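Local structure of hypothetical bacterial 6-phosphogluconolactonase (Bacteroides fragilis, 3SCY) at residues R309-T314 with K318-A323; Y272-N277 with G340-I345; A285-D290 with L296-Y301. The protein is a putative 6-phosphogluconolactonase, a seven-bladed beta-propeller that probably hydrolyses 6-phosphogluconolactone to 6-phosphogluconate. One frame throughout, in Å; residues are numbered along the deposited sequence.

Interaction 1 of 3, residues R309-T314 with K318-A323; sequences RNFIIT and KYLLVA
Ile312 and Leu321 exchange a reciprocal pair of backbone hydrogen bonds at the middle of this antiparallel hairpin: Ile312 N to Leu321 O is 2.9 Å and Leu321 N to Ile312 O is 2.8 Å, the second reaching its acceptor nearly along the C=O axis. Further bonds run from Thr314 N to Tyr319 O and from Ala323 N to Asn310 O, and strands 310-313 and 319-323 come within 4.7 Å at an axis angle of 165°. Around the non-hydrogen-bonded pair Ile313-Leu320, CA-H...O contacts supplement these bonds, Ile313 CA lying 3.3 Å from Tyr319 O.

Thr314 adds a side-chain bond at the turn end. Its OG1, set between the backbone N and the carbonyl carbon (chi1 59°), accepts from Tyr319 N at 3.1 Å with a nearly straight N-H (168°). Asn316 OD1, in the turn, is hydrogen-bonded to both Thr314 OG1 and Lys318 N, so this turn residue is held from both sides.

Apolar contacts divide between the two faces. On the face of Phe311, Ile313, Leu320 and Val322, the Leu320 side chain spreads its two methyls: CD2 lies 3.7 Å from Phe311 CD2, while CD1 reaches Ile313 CG1 at 4.0 Å. On the other face Ile312 and Leu321 run side by side, and the Leu321 and Thr314 side chains cross at about a right angle, CD1 of Leu321 touching CG2 of Thr314.

The hairpin is the first two strands of a four-stranded propeller blade. Strand 329-335 continues the sheet beyond 319-324 through backbone bonds. The Phe311 face packs on strand 272-277 of the preceding blade, and Phe311 also meets His265, on strand 261-266 of that blade, edge to face, whereas Ile312 and Thr314 pack against strand 354-360 of the next.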
ATOM      1  N   ARG A 309       0.567 -10.652   2.036  1.00 19.64           N
ATOM      2  CA  ARG A 309       0.302  -9.670   0.975  1.00 18.00           C
ATOM      3  C   ARG A 309       0.614  -8.201   1.409  1.00 21.05           C
ATOM      4  O   ARG A 309       0.839  -7.321   0.569  1.00 21.43           O
ATOM      5  CB  ARG A 309      -1.183  -9.802   0.593  1.00 20.01           C
ATOM      6  CG  ARG A 309      -1.761  -8.729  -0.331  1.00 19.34           C
ATOM      7  CD  ARG A 309      -3.154  -9.153  -0.820  1.00 21.40           C
ATOM      8  NE  ARG A 309      -3.821  -8.041  -1.512  1.00 20.76           N
ATOM      9  CZ  ARG A 309      -4.143  -8.030  -2.802  1.00 25.44           C
ATOM     10  NH1 ARG A 309      -3.899  -9.093  -3.568  1.00 23.78           N
ATOM     11  NH2 ARG A 309      -4.713  -6.954  -3.342  1.00 22.20           N
ATOM     12  N   ASN A 310       0.614  -7.957   2.726  1.00 17.67           N
ATOM     13  CA  ASN A 310       0.801  -6.628   3.276  1.00 16.99           C
ATOM     14  C   ASN A 310       1.467  -6.707   4.627  1.00 18.68           C
ATOM     15  O   ASN A 310       1.252  -7.663   5.366  1.00 16.79           O
ATOM     16  CB  ASN A 310      -0.589  -5.968   3.421  1.00 18.19           C
ATOM     17  CG  ASN A 310      -0.539  -4.567   3.992  1.00 19.84           C
ATOM     18  OD1 ASN A 310      -0.542  -4.365   5.210  1.00 21.03           O
ATOM     19  ND2 ASN A 310      -0.383  -3.586   3.129  1.00 21.41           N
ATOM     20  N   PHE A 311       2.296  -5.702   4.951  1.00 15.30           N
ATOM     21  CA  PHE A 311       2.865  -5.619   6.272  1.00 14.39           C
ATOM     22  C   PHE A 311       3.090  -4.135   6.568  1.00 17.45           C
ATOM     23  O   PHE A 311       2.823  -3.282   5.720  1.00 16.51           O
ATOM     24  CB  PHE A 311       4.153  -6.479   6.418  1.00 15.33           C
ATOM     25  CG  PHE A 311       5.339  -6.069   5.597  1.00 16.38           C
ATOM     26  CD1 PHE A 311       5.485  -6.512   4.282  1.00 16.90           C
ATOM     27  CD2 PHE A 311       6.345  -5.279   6.147  1.00 16.39           C
ATOM     28  CE1 PHE A 311       6.595  -6.124   3.522  1.00 17.18           C
ATOM     29  CE2 PHE A 311       7.443  -4.881   5.377  1.00 18.33           C
ATOM     30  CZ  PHE A 311       7.558  -5.311   4.072  1.00 16.28           C
ATOM     31  N   ILE A 312       3.545  -3.823   7.791  1.00 16.02           N
ATOM     32  CA  ILE A 312       3.786  -2.441   8.188  1.00 15.41           C
ATOM     33  C   ILE A 312       4.855  -2.434   9.271  1.00 19.10           C
ATOM     34  O   ILE A 312       4.996  -3.420  10.011  1.00 18.87           O
ATOM     35  CB  ILE A 312       2.465  -1.782   8.669  1.00 17.48           C
ATOM     36  CG1 ILE A 312       2.600  -0.246   8.787  1.00 17.56           C
ATOM     37  CG2 ILE A 312       1.934  -2.434   9.976  1.00 19.62           C
ATOM     38  CD1 ILE A 312       1.232   0.464   8.882  1.00 19.05           C
ATOM     39  N   ILE A 313       5.603  -1.318   9.377  1.00 17.14           N
ATOM     40  CA  ILE A 313       6.592  -1.105  10.440  1.00 17.22           C
ATOM     41  C   ILE A 313       6.039   0.013  11.341  1.00 20.19           C
ATOM     42  O   ILE A 313       5.543   1.029  10.846  1.00 20.38           O
ATOM     43  CB  ILE A 313       7.984  -0.773   9.855  1.00 19.57           C
ATOM     44  CG1 ILE A 313       8.458  -1.915   8.937  1.00 20.36           C
ATOM     45  CG2 ILE A 313       9.003  -0.506  10.982  1.00 18.54           C
ATOM     46  CD1 ILE A 313       9.738  -1.641   8.188  1.00 23.38           C
ATOM     47  N   THR A 314       6.166  -0.154  12.660  1.00 20.63           N
ATOM     48  CA  THR A 314       5.713   0.897  13.577  1.00 19.82           C
ATOM     49  C   THR A 314       6.570   2.160  13.394  1.00 23.80           C
ATOM     50  O   THR A 314       7.757   2.057  13.052  1.00 24.51           O
ATOM     51  CB  THR A 314       5.747   0.392  15.012  1.00 22.69           C
ATOM     52  OG1 THR A 314       7.091  -0.017  15.362  1.00 22.15           O
ATOM     53  CG2 THR A 314       4.724  -0.732  15.266  1.00 22.01           C
ATOM     54  N   LYS A 318      10.363  -0.279  15.967  1.00 24.39           N
ATOM     55  CA  LYS A 318      10.591  -1.437  16.825  1.00 23.92           C
ATOM     56  C   LYS A 318       9.903  -2.721  16.355  1.00 25.84           C
ATOM     57  O   LYS A 318      10.424  -3.801  16.615  1.00 26.90           O
ATOM     58  CB  LYS A 318      10.190  -1.132  18.288  1.00 27.31           C
ATOM     59  CG  LYS A 318      10.395  -2.295  19.246  1.00 37.10           C
ATOM     60  CD  LYS A 318      10.174  -1.914  20.685  1.00 40.22           C
ATOM     61  CE  LYS A 318      10.515  -3.088  21.571  1.00 43.37           C
ATOM     62  NZ  LYS A 318      10.387  -2.732  23.003  1.00 42.05           N
ATOM     63  N   TYR A 319       8.709  -2.620  15.738  1.00 21.94           N
ATOM     64  CA  TYR A 319       8.007  -3.828  15.308  1.00 22.05           C
ATOM     65  C   TYR A 319       7.618  -3.787  13.837  1.00 21.38           C
ATOM     66  O   TYR A 319       7.399  -2.716  13.248  1.00 20.34           O
ATOM     67  CB  TYR A 319       6.717  -4.054  16.139  1.00 22.72           C
ATOM     68  CG  TYR A 319       6.957  -4.295  17.605  1.00 23.99           C
ATOM     69  CD1 TYR A 319       7.428  -5.524  18.062  1.00 24.61           C
ATOM     70  CD2 TYR A 319       6.695  -3.306  18.545  1.00 25.64           C
ATOM     71  CE1 TYR A 319       7.656  -5.753  19.417  1.00 25.84           C
ATOM     72  CE2 TYR A 319       6.930  -3.522  19.905  1.00 27.16           C
ATOM     73  CZ  TYR A 319       7.402  -4.752  20.335  1.00 30.28           C
ATOM     74  OH  TYR A 319       7.658  -5.011  21.676  1.00 33.03           O
ATOM     75  N   LEU A 320       7.570  -4.996  13.254  1.00 19.76           N
ATOM     76  CA  LEU A 320       7.133  -5.243  11.891  1.00 17.71           C
ATOM     77  C   LEU A 320       5.975  -6.243  11.970  1.00 20.30           C
ATOM     78  O   LEU A 320       6.123  -7.353  12.519  1.00 19.29           O
ATOM     79  CB  LEU A 320       8.320  -5.774  11.061  1.00 17.15           C
ATOM     80  CG  LEU A 320       8.088  -5.847   9.543  1.00 19.19           C
ATOM     81  CD1 LEU A 320       9.402  -5.766   8.769  1.00 19.08           C
ATOM     82  CD2 LEU A 320       7.316  -7.109   9.154  1.00 19.94           C
ATOM     83  N   LEU A 321       4.798  -5.792  11.507  1.00 17.15           N
ATOM     84  CA  LEU A 321       3.574  -6.577  11.582  1.00 17.15           C
ATOM     85  C   LEU A 321       3.201  -7.096  10.228  1.00 17.96           C
ATOM     86  O   LEU A 321       3.150  -6.311   9.274  1.00 16.94           O
ATOM     87  CB  LEU A 321       2.416  -5.727  12.130  1.00 17.20           C
ATOM     88  CG  LEU A 321       2.516  -5.238  13.580  1.00 21.80           C
ATOM     89  CD1 LEU A 321       3.473  -4.069  13.732  1.00 22.34           C
ATOM     90  CD2 LEU A 321       1.160  -4.735  14.069  1.00 22.13           C
ATOM     91  N   VAL A 322       2.976  -8.419  10.128  1.00 17.87           N
ATOM     92  CA  VAL A 322       2.682  -9.082   8.858  1.00 16.88           C
ATOM     93  C   VAL A 322       1.260  -9.634   8.801  1.00 20.26           C
ATOM     94  O   VAL A 322       0.911 -10.506   9.592  1.00 19.72           O
ATOM     95  CB  VAL A 322       3.675 -10.230   8.563  1.00 19.69           C
ATOM     96  CG1 VAL A 322       3.405 -10.843   7.190  1.00 19.33           C
ATOM     97  CG2 VAL A 322       5.116  -9.739   8.659  1.00 18.75           C
ATOM     98  N   ALA A 323       0.459  -9.154   7.841  1.00 17.70           N
ATOM     99  CA  ALA A 323      -0.878  -9.698   7.621  1.00 17.01           C
ATOM    100  C   ALA A 323      -0.734 -10.977   6.803  1.00 19.38           C
ATOM    101  O   ALA A 323      -0.203 -10.933   5.688  1.00 18.92           O
ATOM    102  CB  ALA A 323      -1.735  -8.680   6.877  1.00 17.24           C
TER
HETATM  103  O   HOH W   1      -2.034 -10.381   3.624  1.00 23.00           O

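Interaction 2 of 3, residues Y272-N277 with G340-I345. With NA (sodium ion), chain E.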
ATOM      1  N   TYR A 272      17.067  -0.026   6.604  1.00 19.73           N
ATOM      2  CA  TYR A 272      16.721  -1.333   6.074  1.00 19.03           C
ATOM      3  C   TYR A 272      15.490  -1.268   5.260  1.00 20.61           C
ATOM      4  O   TYR A 272      14.627  -0.424   5.503  1.00 21.29           O
ATOM      5  CB  TYR A 272      16.521  -2.381   7.202  1.00 19.79           C
ATOM      6  CG  TYR A 272      17.805  -2.688   7.934  1.00 20.73           C
ATOM      7  CD1 TYR A 272      18.711  -3.621   7.434  1.00 22.46           C
ATOM      8  CD2 TYR A 272      18.160  -1.977   9.075  1.00 23.38           C
ATOM      9  CE1 TYR A 272      19.942  -3.828   8.048  1.00 24.00           C
ATOM     10  CE2 TYR A 272      19.385  -2.174   9.695  1.00 24.42           C
ATOM     11  CZ  TYR A 272      20.265  -3.113   9.190  1.00 25.99           C
ATOM     12  OH  TYR A 272      21.490  -3.288   9.796  1.00 28.21           O
ATOM     13  N   LEU A 273      15.438  -2.126   4.242  1.00 18.96           N
ATOM     14  CA  LEU A 273      14.305  -2.288   3.347  1.00 17.87           C
ATOM     15  C   LEU A 273      13.788  -3.717   3.503  1.00 18.25           C
ATOM     16  O   LEU A 273      14.573  -4.672   3.538  1.00 18.21           O
ATOM     17  CB  LEU A 273      14.697  -1.992   1.898  1.00 18.43           C
ATOM     18  CG  LEU A 273      13.513  -2.042   0.902  1.00 20.96           C
ATOM     19  CD1 LEU A 273      13.555  -0.911  -0.049  1.00 23.80           C
ATOM     20  CD2 LEU A 273      13.432  -3.383   0.159  1.00 23.00           C
ATOM     21  N   TYR A 274      12.460  -3.866   3.505  1.00 15.09           N
ATOM     22  CA  TYR A 274      11.817  -5.162   3.636  1.00 14.83           C
ATOM     23  C   TYR A 274      10.871  -5.383   2.473  1.00 17.53           C
ATOM     24  O   TYR A 274      10.168  -4.450   2.063  1.00 16.86           O
ATOM     25  CB  TYR A 274      11.022  -5.219   4.968  1.00 15.66           C
ATOM     26  CG  TYR A 274      11.922  -5.053   6.170  1.00 16.24           C
ATOM     27  CD1 TYR A 274      12.273  -3.786   6.637  1.00 18.89           C
ATOM     28  CD2 TYR A 274      12.416  -6.163   6.849  1.00 16.67           C
ATOM     29  CE1 TYR A 274      13.159  -3.628   7.709  1.00 17.95           C
ATOM     30  CE2 TYR A 274      13.244  -6.020   7.962  1.00 17.20           C
ATOM     31  CZ  TYR A 274      13.634  -4.753   8.371  1.00 19.76           C
ATOM     32  OH  TYR A 274      14.484  -4.636   9.445  1.00 20.65           O
ATOM     33  N   ALA A 275      10.821  -6.620   1.964  1.00 16.79           N
ATOM     34  CA  ALA A 275       9.930  -6.946   0.865  1.00 16.75           C
ATOM     35  C   ALA A 275       9.345  -8.316   1.092  1.00 18.76           C
ATOM     36  O   ALA A 275      10.086  -9.231   1.461  1.00 18.21           O
ATOM     37  CB  ALA A 275      10.675  -6.881  -0.465  1.00 18.78           C
ATOM     38  N   SER A 276       8.023  -8.470   0.939  1.00 16.93           N
ATOM     39  CA  SER A 276       7.411  -9.759   1.218  1.00 17.95           C
ATOM     40  C   SER A 276       7.196 -10.609  -0.025  1.00 19.18           C
ATOM     41  O   SER A 276       7.092 -10.078  -1.134  1.00 18.74           O
ATOM     42  CB  SER A 276       6.096  -9.592   1.976  1.00 18.29           C
ATOM     43  OG  SER A 276       5.064  -9.020   1.172  1.00 19.97           O
ATOM     44  N   ASN A 277       7.128 -11.930   0.194  1.00 16.29           N
ATOM     45  CA  ASN A 277       6.936 -12.936  -0.835  1.00 16.63           C
ATOM     46  C   ASN A 277       5.848 -13.867  -0.448  1.00 20.36           C
ATOM     47  O   ASN A 277       5.778 -14.278   0.706  1.00 19.59           O
ATOM     48  CB  ASN A 277       8.220 -13.763  -0.999  1.00 17.38           C
ATOM     49  CG  ASN A 277       9.398 -12.999  -1.535  1.00 26.08           C
ATOM     50  OD1 ASN A 277       9.299 -12.254  -2.514  1.00 25.08           O
ATOM     51  ND2 ASN A 277      10.580 -13.267  -0.962  1.00 22.17           N
ATOM     52  N   GLY A 340      18.756  -5.256  11.459  1.00 22.38           N
ATOM     53  CA  GLY A 340      17.593  -5.362  10.579  1.00 20.28           C
ATOM     54  C   GLY A 340      16.809  -6.652  10.753  1.00 21.75           C
ATOM     55  O   GLY A 340      15.708  -6.775  10.206  1.00 21.52           O
ATOM     56  N   LEU A 341      17.344  -7.614  11.543  1.00 21.70           N
ATOM     57  CA  LEU A 341      16.739  -8.938  11.714  1.00 21.65           C
ATOM     58  C   LEU A 341      15.505  -8.943  12.588  1.00 24.51           C
ATOM     59  O   LEU A 341      15.298  -8.058  13.427  1.00 24.29           O
ATOM     60  CB  LEU A 341      17.763  -9.953  12.217  1.00 21.19           C
ATOM     61  CG  LEU A 341      19.023 -10.073  11.364  1.00 25.49           C
ATOM     62  CD1 LEU A 341      19.969 -11.107  11.961  1.00 26.17           C
ATOM     63  CD2 LEU A 341      18.692 -10.377   9.862  1.00 25.92           C
ATOM     64  N   LEU A 342      14.663  -9.949  12.361  1.00 21.74           N
ATOM     65  CA  LEU A 342      13.341 -10.042  12.969  1.00 20.71           C
ATOM     66  C   LEU A 342      13.207 -11.218  13.922  1.00 25.36           C
ATOM     67  O   LEU A 342      13.821 -12.269  13.697  1.00 25.35           O
ATOM     68  CB  LEU A 342      12.294 -10.183  11.849  1.00 19.20           C
ATOM     69  CG  LEU A 342      12.297  -9.093  10.792  1.00 19.85           C
ATOM     70  CD1 LEU A 342      11.234  -9.357   9.725  1.00 19.95           C
ATOM     71  CD2 LEU A 342      12.058  -7.700  11.424  1.00 23.49           C
ATOM     72  N   THR A 343      12.370 -11.043  14.978  1.00 22.69           N
ATOM     73  CA  THR A 343      12.062 -12.062  15.989  1.00 23.29           C
ATOM     74  C   THR A 343      10.563 -12.112  16.223  1.00 27.15           C
ATOM     75  O   THR A 343       9.985 -11.106  16.633  1.00 27.30           O
ATOM     76  CB  THR A 343      12.799 -11.776  17.314  1.00 31.35           C
ATOM     77  OG1 THR A 343      14.196 -11.642  17.073  1.00 30.89           O
ATOM     78  CG2 THR A 343      12.552 -12.860  18.373  1.00 33.37           C
ATOM     79  N   ASP A 344       9.932 -13.268  15.987  1.00 24.32           N
ATOM     80  CA  ASP A 344       8.507 -13.450  16.260  1.00 24.14           C
ATOM     81  C   ASP A 344       8.315 -13.412  17.778  1.00 27.31           C
ATOM     82  O   ASP A 344       8.921 -14.216  18.511  1.00 28.80           O
ATOM     83  CB  ASP A 344       7.989 -14.764  15.648  1.00 25.68           C
ATOM     84  CG  ASP A 344       6.486 -14.968  15.701  1.00 31.24           C
ATOM     85  OD1 ASP A 344       5.785 -14.159  16.375  1.00 32.50           O
ATOM     86  OD2 ASP A 344       6.006 -15.936  15.096  1.00 35.61           O
ATOM     87  N   ILE A 345       7.490 -12.458  18.249  1.00 25.82           N
ATOM     88  CA  ILE A 345       7.244 -12.277  19.683  1.00 26.60           C
ATOM     89  C   ILE A 345       6.050 -13.121  20.137  1.00 30.83           C
ATOM     90  O   ILE A 345       5.746 -13.139  21.335  1.00 31.94           O
ATOM     91  CB  ILE A 345       7.084 -10.786  20.078  1.00 30.21           C
ATOM     92  CG1 ILE A 345       5.753 -10.177  19.560  1.00 29.62           C
ATOM     93  CG2 ILE A 345       8.312  -9.952  19.708  1.00 31.31           C
ATOM     94  CD1 ILE A 345       5.473  -8.739  20.122  1.00 33.40           C
TER
HETATM   95 NA    NA E 388      14.220 -13.995  12.134  1.00 25.88          NA
HETATM   96  O   HOH W   2      15.328 -12.364  10.366  1.00 13.42           O
HETATM   97  O   HOH W   3      14.149 -15.635  13.706  1.00 28.16           O
HETATM   98  O   HOH W   4      14.627 -15.705  10.250  1.00 21.48           O
HETATM   99  O   HOH W   5      16.827 -13.717  12.507  1.00 27.77           O
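The seam between two adjacent propeller blades is closed here by two tyrosines of strand 272-277 that receive the turn leading into strand 342-350, beside a sodium site. Gly340 sits against both rings. Its CA lies 3.5 Å from the centroid of the Tyr272 ring and directly on the ring normal, a CH-pi contact over the middle of the face, and its N lies over the same face, 3.5 Å from Tyr272 CZ. A CB on Gly340 would point toward strand 272-277 and run into the Tyr272 ring near CD1, so the lack of a side chain lets CA come this close; phi is positive here (83°). The hydroxyl of Tyr272 is bonded to Ala338 O, so the ring is held at its far end by the same turn.

Tyr274 makes the polar link. Its OH donates to Gly340 O at 2.6 Å, with the acceptor near the ring plane at the edge. The approach is well off the carbonyl axis, at a C=O...O angle of 118° and slightly out of the carbonyl plane. Arg335 NE is a second partner of this hydroxyl, which links it to the third strand of the neighbouring blade. Leu342 turns its branch back toward the seam, CG anti to the carbonyl carbon (chi1 -56°), and the Leu342 and Tyr274 side chains run past each other in opposite directions, with Leu342 CD2 4.0 Å from Tyr274 CE2.

While that side chain packs inward, Leu342 O binds sodium at 2.4 Å. Four waters also coordinate the ion, one of them accepting from Leu342 N at 3.2 Å, and Gln302 OE1 completes the six ligands. The ion thus links the outermost strands, 296-303 and 342-350, of two blades. The tyrosine and leucine contacts are the packing of adjacent blades in a seven-bladed beta-propeller.

Interaction 3 of 3, residues A285-D290 with L296-Y301; sequences AIFKVD and LTKVGY
A classic beta bulge lets Ile286 pair with two residues at once, Val299 and Gly300, and the register slips by one before Phe287. Ile286 O accepts from Val299 N at 2.8 Å and from Gly300 N at 3.3 Å, while Ile286 N donates to Gly300 O from well above the carbonyl plane.

The bulge shapes the packing on the face of Ile286 and Lys288. Val299 fits between these two: its CG2 meets Ile286 CG2 at 3.6 Å, and its CG1 presses on Lys288 CB at the same separation. Gly300 presents only backbone beneath the Ile286 side chain.

On the other face Lys298 CG, anti to the backbone N (chi1 -161°), lies over one face of the Phe287 ring, toward its rim, and Lys298 CE comes 3.7 Å from Phe287 CZ. The Lys298 amine goes on to Ala252 O. Leu296 fills the hollow between Phe287 and Val289, its CD2 resting 3.6 Å from Val289 CG2, and Ala285 CB meets the Tyr301 ring at CD1.

The hairpin forms the two outer strands of its blade. Strand 272-277 pairs with 283-289 on the inner side, and the Phe287 and Leu296 face packs against strand 244-252 of the preceding blade.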
ATOM      1  N   ALA A 285      11.965 -10.601   2.920  1.00 17.12           N
ATOM      2  CA  ALA A 285      13.386 -10.424   2.612  1.00 17.61           C
ATOM      3  C   ALA A 285      13.835  -9.115   3.249  1.00 18.84           C
ATOM      4  O   ALA A 285      13.088  -8.124   3.247  1.00 18.36           O
ATOM      5  CB  ALA A 285      13.594 -10.386   1.098  1.00 19.37           C
ATOM      6  N   ILE A 286      15.042  -9.117   3.821  1.00 17.46           N
ATOM      7  CA  ILE A 286      15.593  -7.975   4.536  1.00 18.14           C
ATOM      8  C   ILE A 286      16.859  -7.496   3.849  1.00 19.28           C
ATOM      9  O   ILE A 286      17.797  -8.282   3.654  1.00 19.99           O
ATOM     10  CB  ILE A 286      15.888  -8.357   6.007  1.00 20.41           C
ATOM     11  CG1 ILE A 286      14.671  -9.103   6.651  1.00 20.05           C
ATOM     12  CG2 ILE A 286      16.355  -7.101   6.804  1.00 20.56           C
ATOM     13  CD1 ILE A 286      14.955  -9.732   8.047  1.00 20.95           C
ATOM     14  N   PHE A 287      16.877  -6.210   3.523  1.00 18.06           N
ATOM     15  CA  PHE A 287      18.016  -5.571   2.855  1.00 18.87           C
ATOM     16  C   PHE A 287      18.548  -4.415   3.644  1.00 22.64           C
ATOM     17  O   PHE A 287      17.781  -3.636   4.226  1.00 20.78           O
ATOM     18  CB  PHE A 287      17.633  -5.052   1.470  1.00 19.98           C
ATOM     19  CG  PHE A 287      17.105  -6.094   0.520  1.00 19.73           C
ATOM     20  CD1 PHE A 287      15.757  -6.427   0.510  1.00 21.88           C
ATOM     21  CD2 PHE A 287      17.949  -6.713  -0.398  1.00 21.42           C
ATOM     22  CE1 PHE A 287      15.263  -7.382  -0.385  1.00 21.46           C
ATOM     23  CE2 PHE A 287      17.449  -7.649  -1.307  1.00 24.36           C
ATOM     24  CZ  PHE A 287      16.104  -7.961  -1.311  1.00 21.95           C
ATOM     25  N   LYS A 288      19.871  -4.282   3.640  1.00 21.03           N
ATOM     26  CA  LYS A 288      20.552  -3.138   4.241  1.00 21.47           C
ATOM     27  C   LYS A 288      20.661  -2.077   3.183  1.00 23.85           C
ATOM     28  O   LYS A 288      21.034  -2.390   2.056  1.00 24.63           O
ATOM     29  CB  LYS A 288      21.953  -3.537   4.744  1.00 25.54           C
ATOM     30  CG  LYS A 288      22.668  -2.422   5.472  1.00 28.21           C
ATOM     31  CD  LYS A 288      24.049  -2.872   6.028  1.00 31.89           C
ATOM     32  CE  LYS A 288      24.298  -2.274   7.395  1.00 48.85           C
ATOM     33  NZ  LYS A 288      24.203  -0.786   7.398  1.00 59.62           N
ATOM     34  N   VAL A 289      20.276  -0.836   3.508  1.00 23.22           N
ATOM     35  CA  VAL A 289      20.332   0.270   2.575  1.00 23.52           C
ATOM     36  C   VAL A 289      21.641   1.019   2.769  1.00 29.32           C
ATOM     37  O   VAL A 289      21.983   1.388   3.894  1.00 29.34           O
ATOM     38  CB  VAL A 289      19.117   1.211   2.782  1.00 25.13           C
ATOM     39  CG1 VAL A 289      19.183   2.410   1.832  1.00 25.70           C
ATOM     40  CG2 VAL A 289      17.796   0.454   2.596  1.00 23.13           C
ATOM     41  N   ASP A 290      22.342   1.287   1.665  1.00 29.00           N
ATOM     42  CA  ASP A 290      23.523   2.147   1.709  1.00 30.84           C
ATOM     43  C   ASP A 290      22.942   3.562   1.673  1.00 36.67           C
ATOM     44  O   ASP A 290      22.309   3.931   0.681  1.00 35.50           O
ATOM     45  CB  ASP A 290      24.469   1.838   0.543  1.00 33.77           C
ATOM     46  CG  ASP A 290      25.745   2.674   0.540  1.00 45.63           C
ATOM     47  OD1 ASP A 290      25.658   3.888   0.270  1.00 45.92           O
ATOM     48  OD2 ASP A 290      26.826   2.105   0.777  1.00 54.91           O
ATOM     49  N   LEU A 296      21.053  -1.597  -2.325  1.00 25.15           N
ATOM     50  CA  LEU A 296      20.638  -2.627  -1.378  1.00 24.11           C
ATOM     51  C   LEU A 296      21.544  -3.846  -1.378  1.00 30.00           C
ATOM     52  O   LEU A 296      21.988  -4.296  -2.438  1.00 30.83           O
ATOM     53  CB  LEU A 296      19.218  -3.116  -1.724  1.00 22.53           C
ATOM     54  CG  LEU A 296      18.124  -2.040  -1.841  1.00 23.06           C
ATOM     55  CD1 LEU A 296      16.861  -2.617  -2.367  1.00 23.36           C
ATOM     56  CD2 LEU A 296      17.856  -1.359  -0.492  1.00 23.57           C
ATOM     57  N   THR A 297      21.724  -4.425  -0.193  1.00 25.69           N
ATOM     58  CA  THR A 297      22.435  -5.692  -0.030  1.00 26.30           C
ATOM     59  C   THR A 297      21.566  -6.550   0.925  1.00 28.47           C
ATOM     60  O   THR A 297      21.218  -6.085   2.024  1.00 27.14           O
ATOM     61  CB  THR A 297      23.903  -5.487   0.389  1.00 42.82           C
ATOM     62  OG1 THR A 297      23.999  -4.745   1.603  1.00 43.74           O
ATOM     63  CG2 THR A 297      24.736  -4.785  -0.680  1.00 41.87           C
ATOM     64  N   LYS A 298      21.191  -7.786   0.497  1.00 25.12           N
ATOM     65  CA  LYS A 298      20.357  -8.650   1.341  1.00 23.56           C
ATOM     66  C   LYS A 298      21.124  -9.059   2.581  1.00 27.30           C
ATOM     67  O   LYS A 298      22.322  -9.362   2.507  1.00 28.22           O
ATOM     68  CB  LYS A 298      19.851  -9.881   0.583  1.00 25.07           C
ATOM     69  CG  LYS A 298      18.642 -10.525   1.279  1.00 28.56           C
ATOM     70  CD  LYS A 298      18.057 -11.717   0.576  1.00 29.40           C
ATOM     71  CE  LYS A 298      17.277 -11.373  -0.655  1.00 39.20           C
ATOM     72  NZ  LYS A 298      16.791 -12.608  -1.337  1.00 37.67           N
ATOM     73  N   VAL A 299      20.467  -8.992   3.730  1.00 21.51           N
ATOM     74  CA  VAL A 299      21.084  -9.365   5.002  1.00 21.97           C
ATOM     75  C   VAL A 299      20.328 -10.513   5.701  1.00 23.83           C
ATOM     76  O   VAL A 299      20.893 -11.130   6.606  1.00 26.42           O
ATOM     77  CB  VAL A 299      21.275  -8.164   5.972  1.00 26.06           C
ATOM     78  CG1 VAL A 299      22.216  -7.109   5.390  1.00 26.84           C
ATOM     79  CG2 VAL A 299      19.946  -7.536   6.368  1.00 24.31           C
ATOM     80  N   GLY A 300      19.086 -10.810   5.308  1.00 19.93           N
ATOM     81  CA  GLY A 300      18.380 -11.894   5.979  1.00 19.79           C
ATOM     82  C   GLY A 300      17.037 -12.192   5.364  1.00 18.48           C
ATOM     83  O   GLY A 300      16.651 -11.590   4.350  1.00 17.78           O
ATOM     84  N   TYR A 301      16.336 -13.151   5.976  1.00 18.13           N
ATOM     85  CA  TYR A 301      15.032 -13.574   5.488  1.00 18.69           C
ATOM     86  C   TYR A 301      14.237 -14.124   6.652  1.00 19.20           C
ATOM     87  O   TYR A 301      14.764 -14.928   7.444  1.00 21.07           O
ATOM     88  CB  TYR A 301      15.190 -14.664   4.390  1.00 18.66           C
ATOM     89  CG  TYR A 301      13.909 -14.818   3.600  1.00 17.55           C
ATOM     90  CD1 TYR A 301      13.638 -13.992   2.516  1.00 18.54           C
ATOM     91  CD2 TYR A 301      12.964 -15.789   3.940  1.00 17.37           C
ATOM     92  CE1 TYR A 301      12.435 -14.082   1.817  1.00 18.60           C
ATOM     93  CE2 TYR A 301      11.771 -15.907   3.226  1.00 17.99           C
ATOM     94  CZ  TYR A 301      11.532 -15.076   2.143  1.00 24.07           C
ATOM     95  OH  TYR A 301      10.372 -15.161   1.416  1.00 23.90           O
TER
HETATM   96  O   HOH W   6      23.757  -1.962   0.952  1.00 28.89           O

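Interaction 3 is the outer hairpin of one blade and interaction 1 the inner hairpin of the next; their centres are about 16 Å apart and their nearest atoms about 6 Å, so they do not touch. Interaction 2 joins them. Strand 272-277 pairs with strand 283-289, where Leu273 O is 2.8 Å from Phe287 N, and Tyr274 CD2 also packs 3.6 Å from Leu320 CD1 of interaction 1. Along the chain both hairpins fall within the loop that interaction 2 closes. The sodium ion lies at the outer part of this seam, about 6 Å from the side chain of Ile286 and about 10 Å from that of Leu320. At the other end of interaction 1, Arg309 hydrogen-bonds an unidentified ligand, probably from the crystallisation liquor.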